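Local coordinates for protein muramidase (PDB 6ZM8) that probably hydrolyses the glycosidic bonds of bacterial cell-wall peptidoglycan, as a fungal lysozyme of glycoside hydrolase family 25, at residues A17-A21 with N22-F26; Q45-G48 with A49-G53. All blocks are in the same frame, centred on the assembly; numbering follows the deposited sequence.

Overall arrangement
Both contacts close the C-terminal end of a helix that leads, through a short turn or loop, to a strand of the family 25 barrel: contact 1 ends helix 16-22 ahead of strand 26-33, contact 2 ends helix 42-51, packed on that strand, ahead of strand 55-61. In each, buried residues face barrel strands (Ala19 and Asp24; Gln45 and Ala49), whereas Asn22, Thr47 and Gln51 lie at the surface. The polar chemistry differs: in contact 1 the chain turns at Gly23 and a partly exposed arginine folds back onto a tyrosine and its carbonyl; in contact 2 hydroxyl and amide groups bind carbonyls one turn earlier. The two ends touch, Tyr20 CD2 lying 3.5 Å from Asn52 O.

Contact 1: residues A17-A21 with N22-F26; sequences ARAYA and NGDRF
The Tyr20 ring swings out with CG anti to the backbone N (chi1 -167°), while the Arg25 chain, bent at chi2, doubles back to meet it. The guanidinium then lies flat over one face of the ring, the planes almost parallel at 3° and Arg25 CZ 3.7 Å from the ring centroid, a stacked cation-pi pair. Arg25 NH1 stands over the middle of the ring and also donates to Tyr20 O at 2.9 Å, in the carbonyl plane and on a lone pair. The same NH1 reaches Asp24 O from above the plane of that carbonyl, and a water links Arg25 NH2 to Tyr20 O, which fixes the guanidinium's rotation. With an alanine at Arg25, the tyrosine face is likely to lose its cationic cover, and Tyr20 O one of its donors and the guanidinium end of its water bridge. At the end of the helix, Gly23 turns the chain with positive phi in a Schellman motif: Gly23 N binds Tyr20 O at 2.9 Å, and Asp24 N binds Ala19 O at 3.2 Å. Asn22 ND2 meets Asp24 OD2 on its syn side, though tilted out of the carboxylate plane, at 2.9 Å and nearly straight at 172°; Tyr185 OH bonds to the same oxygen. The turn thus delivers helix 16-22 into strand 26-33, with Ala19 and Asp24 packed on Phe5 of strand 2-7.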
loop_
_atom_site.group_PDB
_atom_site.type_symbol
_atom_site.label_atom_id
_atom_site.label_comp_id
_atom_site.label_asym_id
_atom_site.label_seq_id
_atom_site.Cartn_x
_atom_site.Cartn_y
_atom_site.Cartn_z
ATOM N N ALA A 17 -11.129 -15.425 -10.017
ATOM C CA ALA A 17 -12.565 -15.654 -10.213
ATOM C C ALA A 17 -13.207 -16.065 -8.874
ATOM O O ALA A 17 -14.304 -15.569 -8.517
ATOM C CB ALA A 17 -12.787 -16.711 -11.274
ATOM N N ARG A 18 -12.546 -16.955 -8.148
ATOM C CA ARG A 18 -13.031 -17.366 -6.834
ATOM C C ARG A 18 -13.070 -16.173 -5.864
ATOM O O ARG A 18 -14.015 -16.006 -5.090
ATOM C CB ARG A 18 -12.155 -18.497 -6.275
ATOM C CG ARG A 18 -12.436 -18.888 -4.832
ATOM C CD ARG A 18 -11.481 -19.994 -4.367
ATOM N NE ARG A 18 -11.471 -20.062 -2.897
ATOM C CZ ARG A 18 -10.703 -20.846 -2.153
ATOM N NH1 ARG A 18 -10.768 -20.763 -0.828
ATOM N NH2 ARG A 18 -9.839 -21.655 -2.747
ATOM N N ALA A 19 -12.023 -15.337 -5.902
ATOM C CA ALA A 19 -11.999 -14.159 -5.033
ATOM C C ALA A 19 -13.160 -13.222 -5.359
ATOM O O ALA A 19 -13.799 -12.675 -4.438
ATOM C CB ALA A 19 -10.670 -13.464 -5.159
ATOM N N TYR A 20 -13.440 -13.005 -6.645
ATOM C CA TYR A 20 -14.552 -12.115 -6.989
ATOM C C TYR A 20 -15.874 -12.746 -6.490
ATOM O O TYR A 20 -16.757 -12.032 -5.956
ATOM C CB TYR A 20 -14.579 -11.877 -8.511
ATOM C CG TYR A 20 -15.496 -10.732 -8.884
ATOM C CD1 TYR A 20 -16.844 -10.938 -9.108
ATOM C CD2 TYR A 20 -14.995 -9.467 -9.012
ATOM C CE1 TYR A 20 -17.686 -9.903 -9.391
ATOM C CE2 TYR A 20 -15.826 -8.414 -9.333
ATOM C CZ TYR A 20 -17.174 -8.626 -9.509
ATOM O OH TYR A 20 -18.021 -7.594 -9.812
ATOM N N ALA A 21 -16.031 -14.065 -6.640
ATOM C CA ALA A 21 -17.229 -14.749 -6.162
ATOM C C ALA A 21 -17.375 -14.630 -4.636
ATOM O O ALA A 21 -18.492 -14.611 -4.121
ATOM C CB ALA A 21 -17.213 -16.195 -6.624
ATOM N N ASN A 22 -16.257 -14.569 -3.927
ATOM C CA ASN A 22 -16.262 -14.365 -2.480
ATOM C C ASN A 22 -16.787 -12.983 -2.097
ATOM O O ASN A 22 -17.125 -12.750 -0.940
ATOM C CB ASN A 22 -14.826 -14.535 -1.958
ATOM C CG ASN A 22 -14.728 -14.609 -0.449
ATOM O OD1 ASN A 22 -15.457 -15.373 0.197
ATOM N ND2 ASN A 22 -13.791 -13.865 0.132
ATOM N N GLY A 23 -16.791 -12.058 -3.042
ATOM C CA GLY A 23 -17.221 -10.688 -2.789
ATOM C C GLY A 23 -16.098 -9.694 -2.731
ATOM O O GLY A 23 -16.362 -8.488 -2.528
ATOM N N ASP A 24 -14.845 -10.142 -2.867
ATOM C CA ASP A 24 -13.734 -9.204 -2.885
ATOM C C ASP A 24 -13.781 -8.372 -4.180
ATOM O O ASP A 24 -14.121 -8.876 -5.236
ATOM C CB ASP A 24 -12.418 -9.971 -2.780
ATOM C CG ASP A 24 -12.371 -10.695 -1.432
ATOM O OD1 ASP A 24 -12.355 -9.987 -0.413
ATOM O OD2 ASP A 24 -12.349 -11.950 -1.444
ATOM N N ARG A 25 -13.382 -7.090 -4.047
ATOM C CA ARG A 25 -13.479 -6.178 -5.177
ATOM C C ARG A 25 -12.178 -5.442 -5.494
ATOM O O ARG A 25 -12.066 -4.854 -6.573
ATOM C CB ARG A 25 -14.622 -5.174 -4.983
ATOM C CG ARG A 25 -16.000 -5.846 -4.951
ATOM C CD ARG A 25 -16.430 -6.325 -6.335
ATOM N NE ARG A 25 -17.733 -6.999 -6.327
ATOM C CZ ARG A 25 -17.921 -8.300 -6.202
ATOM N NH1 ARG A 25 -16.912 -9.124 -5.962
ATOM N NH2 ARG A 25 -19.154 -8.775 -6.315
ATOM N N PHE A 26 -11.224 -5.456 -4.564
ATOM C CA PHE A 26 -9.932 -4.828 -4.832
ATOM C C PHE A 26 -8.832 -5.719 -4.257
ATOM O O PHE A 26 -9.050 -6.504 -3.340
ATOM C CB PHE A 26 -9.856 -3.398 -4.264
ATOM C CG PHE A 26 -9.881 -3.339 -2.756
ATOM C CD1 PHE A 26 -8.697 -3.403 -2.021
ATOM C CD2 PHE A 26 -11.103 -3.285 -2.065
ATOM C CE1 PHE A 26 -8.731 -3.416 -0.632
ATOM C CE2 PHE A 26 -11.129 -3.303 -0.685
ATOM C CZ PHE A 26 -9.959 -3.361 0.032
HETATM O O HOH W 1 -19.559 -11.608 -5.723
#

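Contact 2: residues Q45-G48 with A49-G53; sequences QYTG and ATQNG
Backbone bonds of the i to i+4 kind run from Ala49 N to Gln45 O, Thr50 N to Tyr46 O and Gln51 N to Thr47 O, carrying helix 42-51 to its last turn. Thr50 adds a side-chain bond to this series: its OG1, anti to the carbonyl carbon (chi1 -56°), is turned back along the helix and donates to Tyr46 O at 2.8 Å. The hydroxyl and the amide of Thr50 approach that oxygen from opposite faces of the carbonyl plane. Thr50 OG1 also pairs with Arg56 NE of strand 55-61, while the Tyr46 ring slants past it, CD1 4.0 Å from OG1. Thr47 and Gln51 lie side by side and point the same way, a looser pairing in which methyl CG2 of Thr47 rests 3.5 Å from Gln51 NE2. Thr47 OG1 turns instead to Ser43 O. Beyond the last full turn, Asn52 ND2 donates to Gly48 O at 2.9 Å with an N-H...O angle of 166°, the acceptor lying in the plane of the amide. Ala49 sits on the inner side, against Val27 and Phe16. The chemistry implies that Thr50 OG1, giving its proton to Tyr46 O and accepting from Arg56 NE, has both roles filled and is held in its rotamer; the arginine charge probably polarises the hydroxyl and strengthens it as a donor.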
loop_
_atom_site.group_PDB
_atom_site.type_symbol
_atom_site.label_atom_id
_atom_site.label_comp_id
_atom_site.label_asym_id
_atom_site.label_seq_id
_atom_site.Cartn_x
_atom_site.Cartn_y
_atom_site.Cartn_z
ATOM N N GLN A 45 -0.007 -12.109 -10.902
ATOM C CA GLN A 45 -1.058 -11.654 -9.983
ATOM C C GLN A 45 -1.811 -10.457 -10.550
ATOM O O GLN A 45 -3.043 -10.421 -10.504
ATOM C CB GLN A 45 -0.417 -11.344 -8.627
ATOM C CG GLN A 45 0.076 -12.602 -7.906
ATOM C CD GLN A 45 0.923 -12.310 -6.691
ATOM O OE1 GLN A 45 1.619 -11.293 -6.631
ATOM N NE2 GLN A 45 0.920 -13.231 -5.742
ATOM N N TYR A 46 -1.074 -9.482 -11.061
ATOM C CA TYR A 46 -1.708 -8.243 -11.560
ATOM C C TYR A 46 -2.545 -8.558 -12.786
ATOM O O TYR A 46 -3.668 -8.033 -12.946
ATOM C CB TYR A 46 -0.619 -7.209 -11.826
ATOM C CG TYR A 46 -1.075 -5.758 -11.869
ATOM C CD1 TYR A 46 -1.530 -5.172 -13.014
ATOM C CD2 TYR A 46 -0.973 -4.963 -10.739
ATOM C CE1 TYR A 46 -1.799 -3.812 -13.080
ATOM C CE2 TYR A 46 -1.246 -3.612 -10.776
ATOM C CZ TYR A 46 -1.619 -3.024 -11.956
ATOM O OH TYR A 46 -1.828 -1.653 -12.050
ATOM N N THR A 47 -2.049 -9.422 -13.670
ATOM C CA THR A 47 -2.831 -9.874 -14.831
ATOM C C THR A 47 -4.079 -10.633 -14.404
ATOM O O THR A 47 -5.160 -10.371 -14.951
ATOM C CB THR A 47 -1.948 -10.693 -15.761
ATOM O OG1 THR A 47 -0.848 -9.927 -16.223
ATOM C CG2 THR A 47 -2.687 -11.247 -16.929
ATOM N N GLY A 48 -3.947 -11.552 -13.458
ATOM C CA GLY A 48 -5.121 -12.300 -13.002
ATOM C C GLY A 48 -6.181 -11.381 -12.409
ATOM O O GLY A 48 -7.381 -11.532 -12.633
ATOM N N ALA A 49 -5.725 -10.390 -11.634
ATOM C CA ALA A 49 -6.681 -9.424 -11.067
ATOM C C ALA A 49 -7.410 -8.687 -12.188
ATOM O O ALA A 49 -8.633 -8.517 -12.172
ATOM C CB ALA A 49 -5.927 -8.462 -10.164
ATOM N N THR A 50 -6.636 -8.202 -13.163
ATOM C CA THR A 50 -7.198 -7.429 -14.268
ATOM C C THR A 50 -8.285 -8.242 -14.989
ATOM O O THR A 50 -9.361 -7.737 -15.297
ATOM C CB THR A 50 -6.111 -7.012 -15.245
ATOM O OG1 THR A 50 -5.085 -6.284 -14.553
ATOM C CG2 THR A 50 -6.661 -6.119 -16.344
ATOM N N GLN A 51 -7.961 -9.495 -15.302
ATOM C CA GLN A 51 -8.808 -10.355 -16.133
ATOM C C GLN A 51 -10.073 -10.799 -15.414
ATOM O O GLN A 51 -10.958 -11.367 -16.052
ATOM C CB GLN A 51 -8.010 -11.575 -16.588
ATOM C CG GLN A 51 -6.921 -11.201 -17.565
ATOM C CD GLN A 51 -6.100 -12.451 -17.834
ATOM O OE1 GLN A 51 -6.114 -13.435 -17.082
ATOM N NE2 GLN A 51 -5.316 -12.413 -18.886
ATOM N N ASN A 52 -10.150 -10.618 -14.115
ATOM C CA ASN A 52 -11.267 -11.121 -13.298
ATOM C C ASN A 52 -12.008 -10.001 -12.586
ATOM O O ASN A 52 -12.715 -10.228 -11.608
ATOM C CB ASN A 52 -10.779 -12.200 -12.350
ATOM C CG ASN A 52 -10.421 -13.457 -13.089
ATOM O OD1 ASN A 52 -11.310 -14.208 -13.481
ATOM N ND2 ASN A 52 -9.148 -13.660 -13.388
ATOM N N GLY A 53 -11.945 -8.799 -13.147
ATOM C CA GLY A 53 -12.837 -7.721 -12.731
ATOM C C GLY A 53 -12.397 -6.976 -11.489
ATOM O O GLY A 53 -13.201 -6.204 -10.959
#